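Local coordinates for protein hypothetical acetyltransferase (Deinococcus radiodurans, PDB 3S6F) that binds coenzyme A and is probably an N-acetyltransferase of the GNAT family, at residues A[79-84]-A[88-93]; A[52-55]-A[59-62]. All coordinates share one frame; numbering follows the deposited sequence.

Interaction 1 (A[79-84]-A[88-93]); sequences LEVQAG and LGLGSE. With COA (coenzyme A), chain B.
Val81 meets the start of the following helix with both its methyl groups: CG2 lies 3.8 Å from Gly91 N, and CG1 touches Leu90 CD2 at 4.0 Å in one of the two conformers of Leu90. With CG1 anti to the backbone N (chi1 171°), CG2 falls beside that N and also packs against COA O5A, the pyrophosphate oxygen that Gly91 N grips at 2.8 Å. Cutting the side chain back to an alanine here removes both methyls and would probably open a gap between the strand and the amide of Gly91 at the helix start. Leu79 CD1 sits near Gly91 O, while its CG and CD2 lie against the pantetheine methyl CDP. No hydrogen bond joins the segments directly; coenzyme A bridges them. The strand takes the pantetheine arm like one more strand, Leu79 O accepting from COA N4P and Val81 N giving a nearly straight bond (177°) to COA O9P. This is the coenzyme site of the GNAT fold, a beta-alpha-beta unit in which the loop and first helical turn wrap the pyrophosphate. Gly89 N reaches COA O2A, and Ser92 holds COA O1A twice, through its backbone N and, at 2.6 Å, through OG. Glycine is needed at Gly91, where a CB would run into COA O6A, and at the N-cap residue Gly89, whose positive phi of 93° would jam a CB against Leu88 O. The amides at this helix start probably help to stabilise the phosphate charge. Further out, Arg86 NE bonds to Val81 O, Ser87 OG adds another bond to the coenzyme, and Leu94 and Met95 also touch Leu79.

Interaction 2 (A[52-55]-A[59-62]); sequences LART and QVIG
A classic beta bulge interrupts the pairing of 52-55 with 59-62: Ile61 and Gly62 both face Ala53, whose carbonyl oxygen receives two amides. Ile61 N makes the stronger bond to Ala53 O, at 2.8 Å; that from Gly62 N is weak, at 3.4 Å. The backbone of Ile61 leaves the extended form here (psi -3°), which brings the successive amides round to one acceptor. Ala53 N returns a nearly straight bond to Gly62 O (2.9 Å, 170°), so Ala53 and Gly62 form an antiparallel hydrogen-bonded pair. One residue on, Arg54 and Val60 make a non-hydrogen-bonded pair, followed by the bond from Thr55 N to Gln59 O that closes the hairpin toward its turn.

In one of its two conformers, Ile61 carries CG1 between its backbone N and carbonyl carbon (chi1 59°), and CD1 comes to 4.1 Å from Ala53 CB. The aliphatic part of Arg54 crosses Val60 at a slant, with CG 4.0 Å from Val60 CG2, and the chain then bends at chi3 to send its guanidinium to Gly18 O, Gly58 O and Gln13 OE1. Thr55 and Gln59 run side by side, Thr55 OG1 lying 3.5 Å from Gln59 CB while it hydrogen-bonds to Asp57 OD1 in the turn. Gln59 folds back at chi2, and NE2 gives a bond of 2.8 Å to Val60 O from above the carbonyl plane.

Both strands belong to the central mixed sheet: Leu52 and Arg54 bond through their backbones to the edge strand at Gln13 and Gln11, strand 73-81 flanks strand 60-68, and Leu90 of helix 90-102 touches Ala53 and Ile61.

Both contacts are buried and lie in the same sheet, where strands 60-68 and 73-81 are neighbours, but they join different elements. Interaction 2 pairs two adjacent strands through backbone hydrogen bonds; interaction 1 sets a strand against the helix that follows it, with apolar contacts between the segments, while backbone amides and a carbonyl, together with the Ser92 hydroxyl, turn to coenzyme A. They meet directly: Gln82 N lies 2.9 Å from Ile61 O, a probable hydrogen bond between the strands, and Leu90 belongs to the apolar packing of both. Of the two, interaction 1 forms part of the coenzyme site, whereas interaction 2 is a hairpin end one strand further along the sheet.

Interaction 1 (A[79-84]-A[88-93])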
ATOM      1  N   LEU A  79       0.622 -12.255  -1.127  1.00  7.40           N
ATOM      2  CA  LEU A  79       0.239 -13.189  -2.179  1.00  7.95           C
ATOM      3  C   LEU A  79       0.800 -14.542  -1.776  1.00  7.65           C
ATOM      4  O   LEU A  79       2.011 -14.659  -1.576  1.00  9.37           O
ATOM      5  CB  LEU A  79       0.811 -12.758  -3.532  1.00  8.47           C
ATOM      6  CG  LEU A  79       0.683 -13.764  -4.684  1.00  9.06           C
ATOM      7  CD1 LEU A  79      -0.770 -13.923  -5.125  1.00 10.28           C
ATOM      8  CD2 LEU A  79       1.601 -13.371  -5.840  1.00 10.48           C
ATOM      9  N   GLU A  80      -0.037 -15.571  -1.719  1.00  7.99           N
ATOM     10  CA  GLU A  80       0.486 -16.877  -1.384  1.00  8.22           C
ATOM     11  C   GLU A  80      -0.417 -17.954  -1.933  1.00  7.82           C
ATOM     12  O   GLU A  80      -1.638 -17.898  -1.873  1.00  8.85           O
ATOM     13  CB  GLU A  80       0.622 -17.075   0.130  1.00  9.57           C
ATOM     14  CG  GLU A  80       1.393 -18.325   0.518  1.00 10.04           C
ATOM     15  CD  GLU A  80       1.685 -18.412   2.016  1.00 10.96           C
ATOM     16  OE1 GLU A  80       1.160 -17.567   2.779  1.00 12.16           O
ATOM     17  OE2 GLU A  80       2.422 -19.346   2.423  1.00 12.16           O
ATOM     18  N   VAL A  81       0.241 -18.975  -2.488  1.00  8.59           N
ATOM     19  CA  VAL A  81      -0.383 -20.219  -2.922  1.00  8.60           C
ATOM     20  C   VAL A  81       0.251 -21.325  -2.105  1.00  8.64           C
ATOM     21  O   VAL A  81       1.467 -21.378  -1.948  1.00  9.82           O
ATOM     22  CB  VAL A  81      -0.194 -20.457  -4.444  1.00  9.25           C
ATOM     23  CG1 VAL A  81      -0.643 -21.842  -4.872  1.00 10.55           C
ATOM     24  CG2 VAL A  81      -0.906 -19.348  -5.246  1.00 10.35           C
ATOM     25  N   GLN A  82      -0.571 -22.207  -1.560  1.00  9.20           N
ATOM     26  CA  GLN A  82      -0.039 -23.306  -0.740  1.00 10.37           C
ATOM     27  C   GLN A  82       0.850 -24.194  -1.598  1.00 10.65           C
ATOM     28  O   GLN A  82       0.577 -24.415  -2.771  1.00 11.21           O
ATOM     29  CB  GLN A  82      -1.168 -24.086  -0.082  1.00 11.37           C
ATOM     30  CG  GLN A  82      -1.882 -23.172   0.913  1.00 12.72           C
ATOM     31  CD  GLN A  82      -2.830 -23.839   1.837  1.00 17.75           C
ATOM     32  OE1 GLN A  82      -2.973 -25.043   1.794  1.00 25.54           O
ATOM     33  NE2 GLN A  82      -3.485 -23.057   2.720  1.00 16.30           N
ATOM     34  N   ALA A  83       1.942 -24.741  -1.046  0.55 11.38           N
ATOM     35  CA  ALA A  83       3.005 -25.330  -1.893  0.55 11.06           C
ATOM     36  C   ALA A  83       2.556 -26.417  -2.896  0.55 11.79           C
ATOM     37  O   ALA A  83       3.061 -26.445  -4.006  0.55 11.78           O
ATOM     38  CB  ALA A  83       4.203 -25.860  -1.011  0.55 11.84           C
ATOM     39  N   GLY A  84       1.609 -27.279  -2.527  0.55 11.37           N
ATOM     40  CA  GLY A  84       1.147 -28.374  -3.391  0.55 12.20           C
ATOM     41  C   GLY A  84       0.371 -27.923  -4.609  0.55 11.94           C
ATOM     42  O   GLY A  84       0.063 -28.712  -5.482  0.55 11.84           O
ATOM     43  N   LEU A  88       1.137 -24.087 -11.267  1.00 11.32           N
ATOM     44  CA  LEU A  88      -0.010 -24.329 -12.132  1.00 11.20           C
ATOM     45  C   LEU A  88      -0.562 -23.046 -12.732  1.00 11.43           C
ATOM     46  O   LEU A  88      -1.547 -23.074 -13.458  1.00 14.07           O
ATOM     47  CB  LEU A  88      -1.129 -25.040 -11.374  1.00 11.67           C
ATOM     48  CG  LEU A  88      -0.853 -26.413 -10.853  1.00 12.43           C
ATOM     49  CD1 LEU A  88      -1.953 -26.899  -9.924  1.00 15.68           C
ATOM     50  CD2 LEU A  88      -0.610 -27.385 -12.042  1.00 15.24           C
ATOM     51  N   GLY A  89       0.040 -21.903 -12.407  1.00 11.29           N
ATOM     52  CA  GLY A  89      -0.454 -20.610 -12.848  1.00 11.04           C
ATOM     53  C   GLY A  89      -1.388 -19.898 -11.896  1.00 10.03           C
ATOM     54  O   GLY A  89      -1.877 -18.799 -12.192  1.00 11.62           O
ATOM     55  N   LEU A  90      -1.609 -20.470 -10.713  0.59 10.03           N
ATOM     56  CA  LEU A  90      -2.581 -19.888  -9.780  0.59  9.50           C
ATOM     57  C   LEU A  90      -2.128 -18.527  -9.223  0.59  9.16           C
ATOM     58  O   LEU A  90      -2.947 -17.614  -9.060  0.59  9.46           O
ATOM     59  CB  LEU A  90      -2.942 -20.884  -8.705  0.59  9.66           C
ATOM     60  CG  LEU A  90      -4.029 -20.456  -7.732  0.59  9.14           C
ATOM     61  CD1 LEU A  90      -5.315 -20.116  -8.453  0.59  9.96           C
ATOM     62  CD2 LEU A  90      -4.223 -21.501  -6.675  0.59  9.67           C
ATOM     63  N   GLY A  91      -0.848 -18.396  -8.886  1.00  9.34           N
ATOM     64  CA  GLY A  91      -0.377 -17.125  -8.379  1.00  9.41           C
ATOM     65  C   GLY A  91      -0.561 -16.010  -9.390  1.00  9.48           C
ATOM     66  O   GLY A  91      -0.970 -14.903  -9.047  1.00  9.47           O
ATOM     67  N   SER A  92      -0.215 -16.291 -10.649  1.00  9.80           N
ATOM     68  CA  SER A  92      -0.400 -15.315 -11.717  1.00  9.77           C
ATOM     69  C   SER A  92      -1.874 -14.969 -11.902  1.00  9.91           C
ATOM     70  O   SER A  92      -2.221 -13.798 -12.109  1.00 10.70           O
ATOM     71  CB  SER A  92       0.182 -15.846 -13.009  1.00 11.02           C
ATOM     72  OG  SER A  92       1.601 -15.980 -12.913  1.00 12.39           O
ATOM     73  N   GLU A  93      -2.734 -15.969 -11.827  1.00  9.79           N
ATOM     74  CA  GLU A  93      -4.162 -15.760 -11.965  1.00 10.31           C
ATOM     75  C   GLU A  93      -4.716 -14.892 -10.830  1.00  9.89           C
ATOM     76  O   GLU A  93      -5.550 -14.011 -11.075  1.00  9.81           O
ATOM     77  CB  GLU A  93      -4.878 -17.103 -12.055  1.00 11.43           C
ATOM     78  CG  GLU A  93      -6.380 -16.986 -12.274  1.00 12.85           C
ATOM     79  CD  GLU A  93      -6.809 -16.442 -13.603  1.00 16.95           C
ATOM     80  OE1 GLU A  93      -5.990 -16.471 -14.550  1.00 21.98           O
ATOM     81  OE2 GLU A  93      -7.947 -15.973 -13.706  1.00 17.88           O
TER
HETATM   82  N1A COA B 200      12.190 -18.389  -6.708  0.50 19.17           N
HETATM   83  C2A COA B 200      12.291 -18.475  -8.080  0.50 18.02           C
HETATM   84  N3A COA B 200      11.183 -18.467  -8.895  0.50 17.18           N
HETATM   85  C4A COA B 200       9.960 -18.394  -8.312  0.50 14.87           C
HETATM   86  C5A COA B 200       9.830 -18.337  -6.928  0.50 17.28           C
HETATM   87  C6A COA B 200      10.960 -18.307  -6.114  0.50 19.22           C
HETATM   88  N6A COA B 200      10.879 -18.211  -4.781  0.50 20.54           N
HETATM   89  N7A COA B 200       8.500 -18.279  -6.651  0.50 16.85           N
HETATM   90  C8A COA B 200       7.825 -18.314  -7.820  0.50 15.64           C
HETATM   91  N9A COA B 200       8.711 -18.387  -8.857  0.50 15.18           N
HETATM   92  C1B COA B 200       8.401 -18.396 -10.285  0.50 14.74           C
HETATM   93  C2B COA B 200       8.863 -19.676 -10.970  0.50 14.37           C
HETATM   94  O2B COA B 200       9.221 -19.299 -12.264  0.50 16.48           O
HETATM   95  C3B COA B 200       7.626 -20.557 -11.048  0.50 13.59           C
HETATM   96  O3B COA B 200       7.660 -21.518 -12.089  0.50 14.42           O
HETATM   97  P3B COA B 200       8.099 -23.050 -11.778  0.50 15.64           P
HETATM   98  O7A COA B 200       9.497 -22.983 -11.217  0.50 17.04           O
HETATM   99  O8A COA B 200       7.135 -23.614 -10.765  0.50 15.62           O
HETATM  100  O9A COA B 200       8.024 -23.752 -13.113  0.50 19.60           O
HETATM  101  C4B COA B 200       6.571 -19.481 -11.252  0.50 11.99           C
HETATM  102  O4B COA B 200       7.009 -18.366 -10.487  0.50 13.84           O
HETATM  103  C5B COA B 200       5.184 -19.909 -10.810  0.50 10.82           C
HETATM  104  O5B COA B 200       4.235 -19.006 -11.347  0.50  9.28           O
HETATM  105  P1A COA B 200       2.673 -19.351 -11.124  0.50 11.56           P
HETATM  106  O1A COA B 200       1.932 -18.312 -11.889  0.50 11.15           O
HETATM  107  O2A COA B 200       2.357 -20.793 -11.396  0.50 11.63           O
HETATM  108  O3A COA B 200       2.524 -18.992  -9.576  0.50 10.54           O
HETATM  109  P2A COA B 200       2.391 -19.980  -8.318  0.50 11.05           P
HETATM  110  O4A COA B 200       3.470 -20.995  -8.356  0.50 10.89           O
HETATM  111  O5A COA B 200       0.981 -20.451  -8.255  0.50 11.37           O
HETATM  112  O6A COA B 200       2.602 -18.914  -7.159  0.50 11.13           O
HETATM  113  CBP COA B 200       3.997 -17.609  -5.722  0.50 10.60           C
HETATM  114  CCP COA B 200       3.745 -18.060  -7.152  0.50 10.04           C
HETATM  115  CDP COA B 200       2.746 -16.881  -5.192  0.50 12.12           C
HETATM  116  CEP COA B 200       5.189 -16.625  -5.713  0.50 11.66           C
HETATM  117  CAP COA B 200       4.313 -18.880  -4.915  0.50 11.19           C
HETATM  118  OAP COA B 200       5.591 -19.388  -5.251  0.50 12.80           O
HETATM  119  C9P COA B 200       4.285 -18.595  -3.431  0.50 13.54           C
HETATM  120  O9P COA B 200       3.143 -18.647  -2.757  0.50  7.74           O
HETATM  121  N8P COA B 200       5.413 -18.349  -2.779  0.50 12.74           N
HETATM  122  C7P COA B 200       5.437 -18.068  -1.349  0.50 13.36           C
HETATM  123  C6P COA B 200       4.955 -16.657  -0.980  0.50 13.04           C
HETATM  124  C5P COA B 200       5.594 -15.633  -1.873  0.50 14.26           C
HETATM  125  O5P COA B 200       6.812 -15.669  -2.071  0.50 15.80           O
HETATM  126  N4P COA B 200       4.764 -14.717  -2.394  0.50 15.49           N
HETATM  127  C3P COA B 200       5.226 -13.525  -3.065  0.50 18.50           C
HETATM  128  C2P COA B 200       5.009 -12.342  -2.122  0.50 22.34           C
HETATM  129  S1P COA B 200       6.136 -12.351  -0.686  0.50 29.05           S

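Interaction 2 (A[52-55]-A[59-62])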
ATOM      1  N   LEU A  52      -9.657 -14.947  -3.287  1.00  7.61           N
ATOM      2  CA  LEU A  52      -9.420 -16.274  -2.749  1.00  8.32           C
ATOM      3  C   LEU A  52      -9.601 -17.327  -3.824  1.00  8.25           C
ATOM      4  O   LEU A  52     -10.539 -17.239  -4.612  1.00 10.63           O
ATOM      5  CB  LEU A  52     -10.438 -16.588  -1.622  1.00  8.30           C
ATOM      6  CG  LEU A  52     -10.609 -15.527  -0.540  1.00  9.11           C
ATOM      7  CD1 LEU A  52     -11.622 -15.967   0.510  1.00 10.78           C
ATOM      8  CD2 LEU A  52      -9.262 -15.184   0.126  1.00 10.11           C
ATOM      9  N   ALA A  53      -8.748 -18.343  -3.780  1.00  8.62           N
ATOM     10  CA  ALA A  53      -8.845 -19.546  -4.603  1.00  9.38           C
ATOM     11  C   ALA A  53      -9.167 -20.703  -3.676  1.00 10.23           C
ATOM     12  O   ALA A  53      -8.461 -20.896  -2.690  1.00 10.20           O
ATOM     13  CB  ALA A  53      -7.528 -19.798  -5.326  1.00 10.90           C
ATOM     14  N   ARG A  54     -10.258 -21.414  -3.965  1.00 10.56           N
ATOM     15  CA  ARG A  54     -10.798 -22.444  -3.075  1.00 11.50           C
ATOM     16  C   ARG A  54     -10.977 -23.763  -3.820  1.00 12.15           C
ATOM     17  O   ARG A  54     -11.417 -23.784  -4.963  1.00 13.35           O
ATOM     18  CB  ARG A  54     -12.160 -22.012  -2.512  1.00 11.79           C
ATOM     19  CG  ARG A  54     -12.087 -20.678  -1.771  1.00 11.94           C
ATOM     20  CD  ARG A  54     -13.432 -20.268  -1.191  1.00 13.27           C
ATOM     21  NE  ARG A  54     -13.808 -21.058  -0.041  1.00 12.93           N
ATOM     22  CZ  ARG A  54     -14.970 -20.990   0.575  1.00 11.96           C
ATOM     23  NH1 ARG A  54     -15.951 -20.266   0.090  1.00 13.05           N
ATOM     24  NH2 ARG A  54     -15.151 -21.689   1.664  1.00 14.24           N
ATOM     25  N   THR A  55     -10.701 -24.846  -3.123  1.00 12.97           N
ATOM     26  CA  THR A  55     -11.077 -26.182  -3.595  1.00 14.42           C
ATOM     27  C   THR A  55     -12.577 -26.405  -3.296  1.00 15.57           C
ATOM     28  O   THR A  55     -13.201 -25.655  -2.559  1.00 15.77           O
ATOM     29  CB  THR A  55     -10.184 -27.259  -2.947  1.00 16.03           C
ATOM     30  OG1 THR A  55     -10.101 -27.017  -1.542  1.00 15.53           O
ATOM     31  CG2 THR A  55      -8.815 -27.250  -3.540  1.00 17.27           C
ATOM     32  N   GLN A  59     -11.780 -25.215   1.356  1.00 12.72           N
ATOM     33  CA  GLN A  59     -10.460 -24.777   1.786  1.00 11.98           C
ATOM     34  C   GLN A  59      -9.938 -23.708   0.854  1.00 11.03           C
ATOM     35  O   GLN A  59      -9.998 -23.852  -0.360  1.00 11.60           O
ATOM     36  CB  GLN A  59      -9.475 -25.938   1.777  1.00 12.84           C
ATOM     37  CG  GLN A  59      -7.984 -25.612   2.068  1.00 13.96           C
ATOM     38  CD  GLN A  59      -7.697 -25.123   3.475  1.00 14.43           C
ATOM     39  OE1 GLN A  59      -8.207 -25.719   4.453  1.00 18.04           O
ATOM     40  NE2 GLN A  59      -6.845 -24.050   3.610  1.00 13.80           N
ATOM     41  N   VAL A  60      -9.356 -22.657   1.427  1.00 10.05           N
ATOM     42  CA  VAL A  60      -8.670 -21.634   0.666  1.00  9.72           C
ATOM     43  C   VAL A  60      -7.233 -22.108   0.415  1.00  9.51           C
ATOM     44  O   VAL A  60      -6.491 -22.361   1.368  1.00 10.64           O
ATOM     45  CB  VAL A  60      -8.685 -20.271   1.386  1.00  9.63           C
ATOM     46  CG1 VAL A  60      -7.906 -19.217   0.561  1.00 10.43           C
ATOM     47  CG2 VAL A  60     -10.153 -19.814   1.623  1.00 10.95           C
ATOM     48  N   ILE A  61      -6.817 -22.249  -0.834  0.68  9.45           N
ATOM     49  CA  ILE A  61      -5.465 -22.702  -1.104  0.68 10.44           C
ATOM     50  C   ILE A  61      -4.586 -21.623  -1.738  0.68  9.92           C
ATOM     51  O   ILE A  61      -3.392 -21.822  -1.894  0.68 10.46           O
ATOM     52  CB  ILE A  61      -5.397 -24.063  -1.852  0.68 10.96           C
ATOM     53  CG1 ILE A  61      -6.113 -23.980  -3.197  0.68 11.85           C
ATOM     54  CG2 ILE A  61      -5.972 -25.212  -0.991  0.68 12.73           C
ATOM     55  CD1 ILE A  61      -5.438 -23.128  -4.283  0.68 13.19           C
ATOM     56  N   GLY A  62      -5.165 -20.447  -2.027  1.00  8.73           N
ATOM     57  CA  GLY A  62      -4.364 -19.300  -2.454  1.00  8.07           C
ATOM     58  C   GLY A  62      -5.112 -18.056  -2.146  1.00  7.98           C
ATOM     59  O   GLY A  62      -6.356 -18.052  -2.178  1.00  8.68           O
TER